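Local atomic coordinates of phosphodiesterase (Candida albicans, PDB entry 6CPU), a protein that binds a zinc ion and a magnesium ion as a largely helical phosphodiesterase of the HD superfamily. Residues C30-K35 with L98-I103; Q92-H97 with L391-P396; T166-C171 with E379-S384. All coordinates share one frame; numbering follows the deposited sequence.

Contact 1 of 3, residues C30-K35 with L98-I103; sequences CHLFKK and LNILMI
L98 plugs its two methyl groups against L32 and K35 of segment 30-35, and this is where the contact is tight. Its CD1 lies 3.8 Å from CD2 of L32 and 4.0 Å from CB of the same residue, while the carbonyl oxygen of L32 is as near to that methyl as CD2. The second methyl serves the lysine: L98 CD2 is 4.0 Å from K35 CB. CD of K35 reaches back to L98 CD1, 3.9 Å away, so the aliphatic part of the lysine covers the leucine. K35 then bends at its last torsion (chi4 -78°), and its ammonium group turns to a partner beyond the two segments, a salt bridge with E3, which also accepts a hydrogen bond from H31.

Packing slackens toward the strand. Only the tip of I100 comes near the helix, with its CD1 4.4 Å from L32 CD1; both side chains also rest on I91 of helix 84-94. On the outer side of the helix K34 is exposed to solvent, and K35 is itself partly exposed. The backbone of strand 100-103 pairs with strand 46-49. Helix 25-34 connects strands 16-21 and 46-49, and helix 84-94 connects 46-49 and 100-103, the beta-alpha-beta succession of a small alpha/beta unit built on a four-stranded parallel sheet with strand order 2-1-3-4.

Contact 2 of 3, residues Q92-H97 with L391-P396; sequences QFFFTH and LRICWP
This is a small, buried, purely apolar contact in which two successive phenylalanines, F93 and F94, at the end of helix 84-94 receive I393 from the last turn of helix 377-394. The isoleucine divides its branches between them. CG1 approaches the far end of the F93 ring, 3.7 Å from CZ and 4.0 Å from CE2. CG2 comes obliquely and more loosely to F94, 4.5 Å from its CZ. Extension of F93 away from its own backbone N (chi1 -178°) carries its ring across to the isoleucine, and the two side chains lie alongside each other, pointing opposite ways. The helix bearing I393 lies in the range of the cyclic nucleotide phosphodiesterase family, whereas the phenylalanines come from the N-terminal alpha/beta part, so the pair joins the two.

The phenylalanines also pack on each other: F93 CD2 stands 3.6 Å above the plane of the F94 ring, over its centre. K389, one turn before I393 on its helix, makes a cation-pi contact with F93. Helix 177-193 adds L183 against F93 and M190 against F94, and helix 253-264 brings I262 to F94.

Contact 3 of 3, residues T166-C171 with E379-S384; sequences TYILNC and ESYHAS
L169 and Y381 both swing their side chains away from the backbone nitrogen, chi1 -162° for the leucine and 176° for the tyrosine, and these extended torsions bring two groups together whose CA-CB bonds do not aim at the opposite helix. The leucine methyl CD1 touches both Y381 and S384: it lies 3.6 Å from S384 OG, equally near S384 CB, and 3.8 Å from CD2 of the tyrosine ring. The other methyl, L169 CD2, is a little farther from the same ring atom, Y381 CD2, at 4.1 Å. At the far end of the ring, Y381 OH comes to 4.2 Å from I168 CD1, a looser touch one residue earlier on the helix.

Two helices of the all-helical body of the phosphodiesterase meet here, 165-173 and 377-394; the axes of the two segments come within 10.6 Å of each other at an angle of 44°. Beside the leucine a water bridges the helices, donating to the carbonyl oxygen of L169 and hydrogen-bonded to S384 OG, 2.9 Å away. The serine hydroxyl has a further, weak hydrogen bond to N388. The metal site lies toward another side of helix 377-394, where H382 is held by a hydrogen bond from its ND1 to the carbonyl oxygen of V351 and touches the zinc ligand D350. The side chain of Y381 is itself about 9 Å from the bound magnesium ion.

Overall arrangement
From the N terminus, helix 25-34 is the first partner: contact 1 closes a loop of 62 residues when the chain reaches 98-103. Before it does so, residues 92-97 have opened contact 2, which closes far downstream at 391-396, so the two loops cross. They also touch, with F33 CE1 3.6 Å from F95 CZ. Contact 3 opens at 166-171, after contact 1 has closed, and closes at 379-384, nested inside the loop of contact 2. Helix 377-394 serves both of these later contacts, which also touch, T96 OG1 lying 4.2 Å from I168 CG1. Through contact 2 the three run continuously from the N-terminal parallel sheet to the helical, metal-bearing body.

Contact 1 of 3, residues C30-K35 with L98-I103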
loop_
_atom_site.group_PDB
_atom_site.type_symbol
_atom_site.label_atom_id
_atom_site.label_comp_id
_atom_site.label_asym_id
_atom_site.label_seq_id
_atom_site.Cartn_x
_atom_site.Cartn_y
_atom_site.Cartn_z
ATOM N N CYS A 30 -11.635 -1.644 -17.241
ATOM C CA CYS A 30 -10.534 -2.604 -17.154
ATOM C C CYS A 30 -9.208 -1.965 -17.556
ATOM O O CYS A 30 -8.177 -2.242 -16.950
ATOM C CB CYS A 30 -10.811 -3.831 -18.000
ATOM S SG CYS A 30 -12.116 -4.865 -17.317
ATOM N N HIS A 31 -9.241 -1.113 -18.573
ATOM C CA HIS A 31 -8.068 -0.334 -18.981
ATOM C C HIS A 31 -7.557 0.515 -17.813
ATOM O O HIS A 31 -6.345 0.588 -17.577
ATOM C CB HIS A 31 -8.463 0.543 -20.172
ATOM C CG HIS A 31 -7.407 1.495 -20.627
ATOM N ND1 HIS A 31 -6.342 1.108 -21.411
ATOM C CD2 HIS A 31 -7.284 2.830 -20.460
ATOM C CE1 HIS A 31 -5.598 2.162 -21.691
ATOM N NE2 HIS A 31 -6.145 3.219 -21.122
ATOM N N LEU A 32 -8.484 1.152 -17.090
ATOM C CA LEU A 32 -8.123 2.003 -15.958
ATOM C C LEU A 32 -7.542 1.192 -14.811
ATOM O O LEU A 32 -6.567 1.623 -14.221
ATOM C CB LEU A 32 -9.326 2.816 -15.473
ATOM C CG LEU A 32 -9.868 3.834 -16.467
ATOM C CD1 LEU A 32 -11.092 4.464 -15.854
ATOM C CD2 LEU A 32 -8.836 4.893 -16.817
ATOM N N PHE A 33 -8.137 0.033 -14.487
ATOM C CA PHE A 33 -7.619 -0.816 -13.384
ATOM C C PHE A 33 -6.166 -1.233 -13.622
ATOM O O PHE A 33 -5.396 -1.349 -12.665
ATOM C CB PHE A 33 -8.475 -2.066 -13.162
ATOM C CG PHE A 33 -9.654 -1.863 -12.237
ATOM C CD1 PHE A 33 -9.486 -1.389 -10.942
ATOM C CD2 PHE A 33 -10.940 -2.196 -12.656
ATOM C CE1 PHE A 33 -10.573 -1.220 -10.100
ATOM C CE2 PHE A 33 -12.017 -2.042 -11.815
ATOM C CZ PHE A 33 -11.843 -1.558 -10.537
ATOM N N LYS A 34 -5.799 -1.458 -14.886
ATOM C CA LYS A 34 -4.464 -1.942 -15.235
ATOM C C LYS A 34 -3.373 -0.881 -15.128
ATOM O O LYS A 34 -2.188 -1.224 -15.087
ATOM C CB LYS A 34 -4.464 -2.562 -16.638
ATOM C CG LYS A 34 -5.117 -3.932 -16.650
ATOM C CD LYS A 34 -4.889 -4.697 -17.940
ATOM C CE LYS A 34 -5.768 -4.187 -19.053
ATOM N NZ LYS A 34 -5.785 -5.171 -20.178
ATOM N N LYS A 35 -3.759 0.392 -15.046
ATOM C CA LYS A 35 -2.781 1.481 -14.935
ATOM C C LYS A 35 -1.823 1.388 -13.735
ATOM O O LYS A 35 -0.656 1.831 -13.829
ATOM C CB LYS A 35 -3.487 2.835 -14.990
ATOM C CG LYS A 35 -4.004 3.089 -16.398
ATOM C CD LYS A 35 -4.527 4.483 -16.587
ATOM C CE LYS A 35 -4.829 4.733 -18.050
ATOM N NZ LYS A 35 -3.595 5.014 -18.829
ATOM N N LEU A 98 -6.194 8.762 -10.879
ATOM C CA LEU A 98 -5.753 8.854 -12.274
ATOM C C LEU A 98 -5.886 10.205 -13.005
ATOM O O LEU A 98 -5.732 10.241 -14.230
ATOM C CB LEU A 98 -6.468 7.768 -13.100
ATOM C CG LEU A 98 -6.124 6.328 -12.730
ATOM C CD1 LEU A 98 -6.903 5.365 -13.617
ATOM C CD2 LEU A 98 -4.629 6.076 -12.864
ATOM N N ASN A 99 -6.175 11.287 -12.299
ATOM C CA ASN A 99 -6.194 12.650 -12.904
ATOM C C ASN A 99 -7.124 12.744 -14.107
ATOM O O ASN A 99 -6.697 13.108 -15.202
ATOM C CB ASN A 99 -4.793 13.080 -13.309
ATOM C CG ASN A 99 -3.786 12.812 -12.230
ATOM O OD1 ASN A 99 -3.863 13.401 -11.144
ATOM N ND2 ASN A 99 -2.850 11.895 -12.501
ATOM N N ILE A 100 -8.386 12.377 -13.888
ATOM C CA ILE A 100 -9.360 12.257 -14.976
ATOM C C ILE A 100 -10.256 13.494 -15.066
ATOM O O ILE A 100 -10.750 13.979 -14.043
ATOM C CB ILE A 100 -10.236 11.002 -14.793
ATOM C CG1 ILE A 100 -9.409 9.731 -15.018
ATOM C CG2 ILE A 100 -11.436 11.036 -15.728
ATOM C CD1 ILE A 100 -10.033 8.460 -14.483
ATOM N N LEU A 101 -10.448 13.989 -16.289
ATOM C CA LEU A 101 -11.519 14.937 -16.632
ATOM C C LEU A 101 -12.580 14.211 -17.458
ATOM O O LEU A 101 -12.250 13.590 -18.470
ATOM C CB LEU A 101 -10.967 16.078 -17.470
ATOM C CG LEU A 101 -11.974 17.164 -17.844
ATOM C CD1 LEU A 101 -12.590 17.772 -16.590
ATOM C CD2 LEU A 101 -11.293 18.227 -18.673
ATOM N N MET A 102 -13.832 14.279 -17.023
ATOM C CA MET A 102 -14.944 13.647 -17.732
ATOM C C MET A 102 -15.723 14.701 -18.508
ATOM O O MET A 102 -16.075 15.744 -17.952
ATOM C CB MET A 102 -15.883 12.952 -16.749
ATOM C CG MET A 102 -15.283 11.730 -16.080
ATOM S SD MET A 102 -16.404 10.906 -14.935
ATOM C CE MET A 102 -16.298 11.957 -13.502
ATOM N N ILE A 103 -15.993 14.427 -19.781
ATOM C CA ILE A 103 -16.863 15.287 -20.587
ATOM C C ILE A 103 -17.968 14.468 -21.244
ATOM O O ILE A 103 -17.841 13.257 -21.408
ATOM C CB ILE A 103 -16.079 16.067 -21.674
ATOM C CG1 ILE A 103 -15.587 15.146 -22.788
ATOM C CG2 ILE A 103 -14.903 16.817 -21.064
ATOM C CD1 ILE A 103 -14.682 15.839 -23.787
#

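Contact 2 of 3, residues Q92-H97 with L391-P396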
loop_
_atom_site.group_PDB
_atom_site.type_symbol
_atom_site.label_atom_id
_atom_site.label_comp_id
_atom_site.label_asym_id
_atom_site.label_seq_id
_atom_site.Cartn_x
_atom_site.Cartn_y
_atom_site.Cartn_z
ATOM N N GLN A 92 -15.213 8.883 -10.642
ATOM C CA GLN A 92 -14.804 9.840 -9.615
ATOM C C GLN A 92 -14.242 9.156 -8.355
ATOM O O GLN A 92 -13.239 9.612 -7.784
ATOM C CB GLN A 92 -16.006 10.711 -9.252
ATOM C CG GLN A 92 -15.709 11.960 -8.460
ATOM C CD GLN A 92 -16.977 12.687 -8.030
ATOM O OE1 GLN A 92 -18.014 12.069 -7.747
ATOM N NE2 GLN A 92 -16.900 14.000 -7.973
ATOM N N PHE A 93 -14.906 8.095 -7.902
ATOM C CA PHE A 93 -14.556 7.438 -6.649
ATOM C C PHE A 93 -13.456 6.408 -6.823
ATOM O O PHE A 93 -12.450 6.445 -6.116
ATOM C CB PHE A 93 -15.764 6.749 -5.998
ATOM C CG PHE A 93 -15.433 6.096 -4.678
ATOM C CD1 PHE A 93 -15.263 6.868 -3.541
ATOM C CD2 PHE A 93 -15.258 4.731 -4.586
ATOM C CE1 PHE A 93 -14.934 6.285 -2.332
ATOM C CE2 PHE A 93 -14.932 4.132 -3.381
ATOM C CZ PHE A 93 -14.783 4.913 -2.247
ATOM N N PHE A 94 -13.648 5.477 -7.744
ATOM C CA PHE A 94 -12.688 4.376 -7.894
ATOM C C PHE A 94 -11.429 4.775 -8.637
ATOM O O PHE A 94 -10.418 4.110 -8.494
ATOM C CB PHE A 94 -13.328 3.161 -8.554
ATOM C CG PHE A 94 -14.433 2.560 -7.729
ATOM C CD1 PHE A 94 -14.148 1.724 -6.663
ATOM C CD2 PHE A 94 -15.757 2.871 -7.998
ATOM C CE1 PHE A 94 -15.170 1.176 -5.900
ATOM C CE2 PHE A 94 -16.776 2.345 -7.226
ATOM C CZ PHE A 94 -16.485 1.497 -6.181
ATOM N N PHE A 95 -11.478 5.840 -9.432
ATOM C CA PHE A 95 -10.310 6.224 -10.256
ATOM C C PHE A 95 -9.834 7.656 -10.011
ATOM O O PHE A 95 -9.211 8.299 -10.867
ATOM C CB PHE A 95 -10.577 5.877 -11.729
ATOM C CG PHE A 95 -10.802 4.415 -11.932
ATOM C CD1 PHE A 95 -9.739 3.522 -11.839
ATOM C CD2 PHE A 95 -12.085 3.902 -12.121
ATOM C CE1 PHE A 95 -9.941 2.164 -11.960
ATOM C CE2 PHE A 95 -12.287 2.541 -12.254
ATOM C CZ PHE A 95 -11.218 1.665 -12.182
ATOM N N THR A 96 -10.073 8.109 -8.789
ATOM C CA THR A 96 -9.618 9.411 -8.304
ATOM C C THR A 96 -8.113 9.593 -8.556
ATOM O O THR A 96 -7.658 10.653 -8.988
ATOM C CB THR A 96 -9.977 9.588 -6.785
ATOM O OG1 THR A 96 -9.583 10.888 -6.340
ATOM C CG2 THR A 96 -9.308 8.543 -5.887
ATOM N N HIS A 97 -7.363 8.519 -8.344
ATOM C CA HIS A 97 -5.901 8.525 -8.449
ATOM C C HIS A 97 -5.340 8.761 -9.853
ATOM O O HIS A 97 -4.137 8.958 -9.988
ATOM C CB HIS A 97 -5.337 7.204 -7.902
ATOM C CG HIS A 97 -5.758 5.993 -8.677
ATOM N ND1 HIS A 97 -7.009 5.423 -8.547
ATOM C CD2 HIS A 97 -5.088 5.223 -9.570
ATOM C CE1 HIS A 97 -7.102 4.381 -9.353
ATOM N NE2 HIS A 97 -5.936 4.212 -9.953
ATOM N N LEU A 391 -12.345 0.017 3.160
ATOM C CA LEU A 391 -13.087 -1.048 3.857
ATOM C C LEU A 391 -14.579 -0.751 3.999
ATOM O O LEU A 391 -15.390 -1.672 3.899
ATOM C CB LEU A 391 -12.461 -1.365 5.223
ATOM C CG LEU A 391 -11.021 -1.901 5.225
ATOM C CD1 LEU A 391 -10.511 -2.042 6.645
ATOM C CD2 LEU A 391 -10.923 -3.240 4.490
ATOM N N ARG A 392 -14.951 0.516 4.212
ATOM C CA ARG A 392 -16.377 0.878 4.354
ATOM C C ARG A 392 -17.182 0.502 3.110
ATOM O O ARG A 392 -18.354 0.132 3.209
ATOM C CB ARG A 392 -16.538 2.378 4.653
ATOM C CG ARG A 392 -17.982 2.860 4.829
ATOM C CD ARG A 392 -18.632 2.223 6.050
ATOM N NE ARG A 392 -20.067 2.500 6.127
ATOM C CZ ARG A 392 -21.036 1.799 5.532
ATOM N NH1 ARG A 392 -20.776 0.758 4.738
ATOM N NH2 ARG A 392 -22.301 2.172 5.721
ATOM N N ILE A 393 -16.546 0.622 1.940
ATOM C CA ILE A 393 -17.159 0.270 0.656
ATOM C C ILE A 393 -16.947 -1.206 0.295
ATOM O O ILE A 393 -17.893 -1.894 -0.080
ATOM C CB ILE A 393 -16.613 1.182 -0.477
ATOM C CG1 ILE A 393 -16.853 2.660 -0.147
ATOM C CG2 ILE A 393 -17.193 0.797 -1.838
ATOM C CD1 ILE A 393 -18.270 3.023 0.253
ATOM N N CYS A 394 -15.716 -1.698 0.412
ATOM C CA CYS A 394 -15.366 -3.041 -0.045
ATOM C C CYS A 394 -15.659 -4.180 0.933
ATOM O O CYS A 394 -15.897 -5.301 0.496
ATOM C CB CYS A 394 -13.888 -3.113 -0.393
ATOM S SG CYS A 394 -13.472 -2.046 -1.771
ATOM N N TRP A 395 -15.628 -3.900 2.230
ATOM C CA TRP A 395 -15.696 -4.949 3.252
ATOM C C TRP A 395 -16.341 -4.425 4.553
ATOM O O TRP A 395 -15.791 -4.601 5.643
ATOM C CB TRP A 395 -14.276 -5.482 3.515
ATOM C CG TRP A 395 -14.186 -6.912 3.950
ATOM C CD1 TRP A 395 -15.212 -7.723 4.374
ATOM C CD2 TRP A 395 -12.998 -7.699 4.033
ATOM N NE1 TRP A 395 -14.724 -8.961 4.710
ATOM C CE2 TRP A 395 -13.369 -8.975 4.511
ATOM C CE3 TRP A 395 -11.649 -7.451 3.754
ATOM C CZ2 TRP A 395 -12.430 -9.998 4.723
ATOM C CZ3 TRP A 395 -10.724 -8.471 3.957
ATOM C CH2 TRP A 395 -11.118 -9.724 4.436
ATOM N N PRO A 396 -17.518 -3.779 4.440
ATOM C CA PRO A 396 -18.133 -3.157 5.618
ATOM C C PRO A 396 -18.424 -4.130 6.765
ATOM O O PRO A 396 -18.326 -3.747 7.937
ATOM C CB PRO A 396 -19.437 -2.556 5.071
ATOM C CG PRO A 396 -19.691 -3.257 3.792
ATOM C CD PRO A 396 -18.343 -3.597 3.235
#

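Contact 3 of 3, residues T166-C171 with E379-S384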
loop_
_atom_site.group_PDB
_atom_site.type_symbol
_atom_site.label_atom_id
_atom_site.label_comp_id
_atom_site.label_asym_id
_atom_site.label_seq_id
_atom_site.Cartn_x
_atom_site.Cartn_y
_atom_site.Cartn_z
ATOM N N THR A 166 -5.899 16.318 1.148
ATOM C CA THR A 166 -7.042 16.877 1.897
ATOM C C THR A 166 -8.367 16.658 1.165
ATOM O O THR A 166 -9.401 16.397 1.809
ATOM C CB THR A 166 -6.873 18.369 2.258
ATOM O OG1 THR A 166 -6.640 19.145 1.080
ATOM C CG2 THR A 166 -5.728 18.546 3.249
ATOM N N TYR A 167 -8.338 16.714 -0.165
ATOM C CA TYR A 167 -9.546 16.505 -0.971
ATOM C C TYR A 167 -10.085 15.080 -0.780
ATOM O O TYR A 167 -11.303 14.866 -0.570
ATOM C CB TYR A 167 -9.246 16.774 -2.440
ATOM C CG TYR A 167 -10.288 16.238 -3.372
ATOM C CD1 TYR A 167 -11.482 16.920 -3.567
ATOM C CD2 TYR A 167 -10.093 15.043 -4.043
ATOM C CE1 TYR A 167 -12.446 16.420 -4.422
ATOM C CE2 TYR A 167 -11.049 14.538 -4.897
ATOM C CZ TYR A 167 -12.226 15.226 -5.070
ATOM O OH TYR A 167 -13.184 14.721 -5.920
ATOM N N ILE A 168 -9.184 14.104 -0.856
ATOM C CA ILE A 168 -9.575 12.714 -0.737
ATOM C C ILE A 168 -10.045 12.435 0.694
ATOM O O ILE A 168 -11.058 11.773 0.895
ATOM C CB ILE A 168 -8.430 11.757 -1.134
ATOM C CG1 ILE A 168 -8.065 11.955 -2.614
ATOM C CG2 ILE A 168 -8.849 10.317 -0.880
ATOM C CD1 ILE A 168 -6.726 11.346 -3.011
ATOM N N LEU A 169 -9.318 12.964 1.668
ATOM C CA LEU A 169 -9.671 12.794 3.073
ATOM C C LEU A 169 -11.079 13.354 3.359
ATOM O O LEU A 169 -11.929 12.666 3.948
ATOM C CB LEU A 169 -8.629 13.505 3.919
ATOM C CG LEU A 169 -8.487 13.172 5.386
ATOM C CD1 LEU A 169 -8.152 11.708 5.602
ATOM C CD2 LEU A 169 -7.399 14.072 5.963
ATOM N N ASN A 170 -11.319 14.578 2.909
ATOM C CA ASN A 170 -12.614 15.246 3.102
ATOM C C ASN A 170 -13.747 14.527 2.390
ATOM O O ASN A 170 -14.819 14.345 2.965
ATOM C CB ASN A 170 -12.555 16.691 2.630
ATOM C CG ASN A 170 -13.898 17.410 2.763
ATOM O OD1 ASN A 170 -14.662 17.535 1.791
ATOM N ND2 ASN A 170 -14.198 17.867 3.968
ATOM N N CYS A 171 -13.502 14.097 1.155
ATOM C CA CYS A 171 -14.523 13.419 0.379
ATOM C C CYS A 171 -14.976 12.135 1.074
ATOM O O CYS A 171 -16.166 11.820 1.090
ATOM C CB CYS A 171 -14.035 13.108 -1.033
ATOM S SG CYS A 171 -15.282 12.235 -1.997
ATOM N N GLU A 379 0.058 8.801 9.390
ATOM C CA GLU A 379 -0.615 7.600 9.880
ATOM C C GLU A 379 -2.108 7.858 10.129
ATOM O O GLU A 379 -2.949 6.968 9.936
ATOM C CB GLU A 379 0.062 7.068 11.154
ATOM C CG GLU A 379 1.495 6.575 10.946
ATOM C CD GLU A 379 2.540 7.685 10.888
ATOM O OE1 GLU A 379 2.241 8.857 11.224
ATOM O OE2 GLU A 379 3.692 7.395 10.496
ATOM N N SER A 380 -2.433 9.053 10.608
ATOM C CA SER A 380 -3.834 9.433 10.764
ATOM C C SER A 380 -4.557 9.421 9.415
ATOM O O SER A 380 -5.677 8.938 9.301
ATOM C CB SER A 380 -3.947 10.806 11.412
ATOM O OG SER A 380 -3.316 10.819 12.686
ATOM N N TYR A 381 -3.892 9.969 8.409
ATOM C CA TYR A 381 -4.347 9.988 7.026
ATOM C C TYR A 381 -4.544 8.561 6.480
ATOM O O TYR A 381 -5.619 8.221 5.967
ATOM C CB TYR A 381 -3.338 10.791 6.184
ATOM C CG TYR A 381 -3.639 10.818 4.705
ATOM C CD1 TYR A 381 -2.948 10.002 3.791
ATOM C CD2 TYR A 381 -4.604 11.676 4.218
ATOM C CE1 TYR A 381 -3.240 10.075 2.423
ATOM C CE2 TYR A 381 -4.903 11.735 2.882
ATOM C CZ TYR A 381 -4.245 10.947 1.994
ATOM O OH TYR A 381 -4.643 11.088 0.670
ATOM N N HIS A 382 -3.552 7.694 6.654
ATOM C CA HIS A 382 -3.687 6.316 6.178
ATOM C C HIS A 382 -4.878 5.617 6.828
ATOM O O HIS A 382 -5.637 4.936 6.155
ATOM C CB HIS A 382 -2.442 5.445 6.448
ATOM C CG HIS A 382 -1.156 6.043 5.990
ATOM N ND1 HIS A 382 -0.998 6.630 4.755
ATOM C CD2 HIS A 382 0.042 6.129 6.605
ATOM C CE1 HIS A 382 0.239 7.073 4.637
ATOM N NE2 HIS A 382 0.889 6.782 5.748
ATOM N N ALA A 383 -5.044 5.789 8.133
ATOM C CA ALA A 383 -6.119 5.101 8.862
ATOM C C ALA A 383 -7.496 5.594 8.389
ATOM O O ALA A 383 -8.447 4.829 8.222
ATOM C CB ALA A 383 -5.966 5.331 10.355
ATOM N N SER A 384 -7.594 6.897 8.185
ATOM C CA SER A 384 -8.866 7.482 7.808
ATOM C C SER A 384 -9.247 7.032 6.400
ATOM O O SER A 384 -10.381 6.592 6.153
ATOM C CB SER A 384 -8.805 8.999 7.924
ATOM O OG SER A 384 -10.101 9.541 7.721
HETATM O O HOH W 1 -11.653 9.998 5.278
#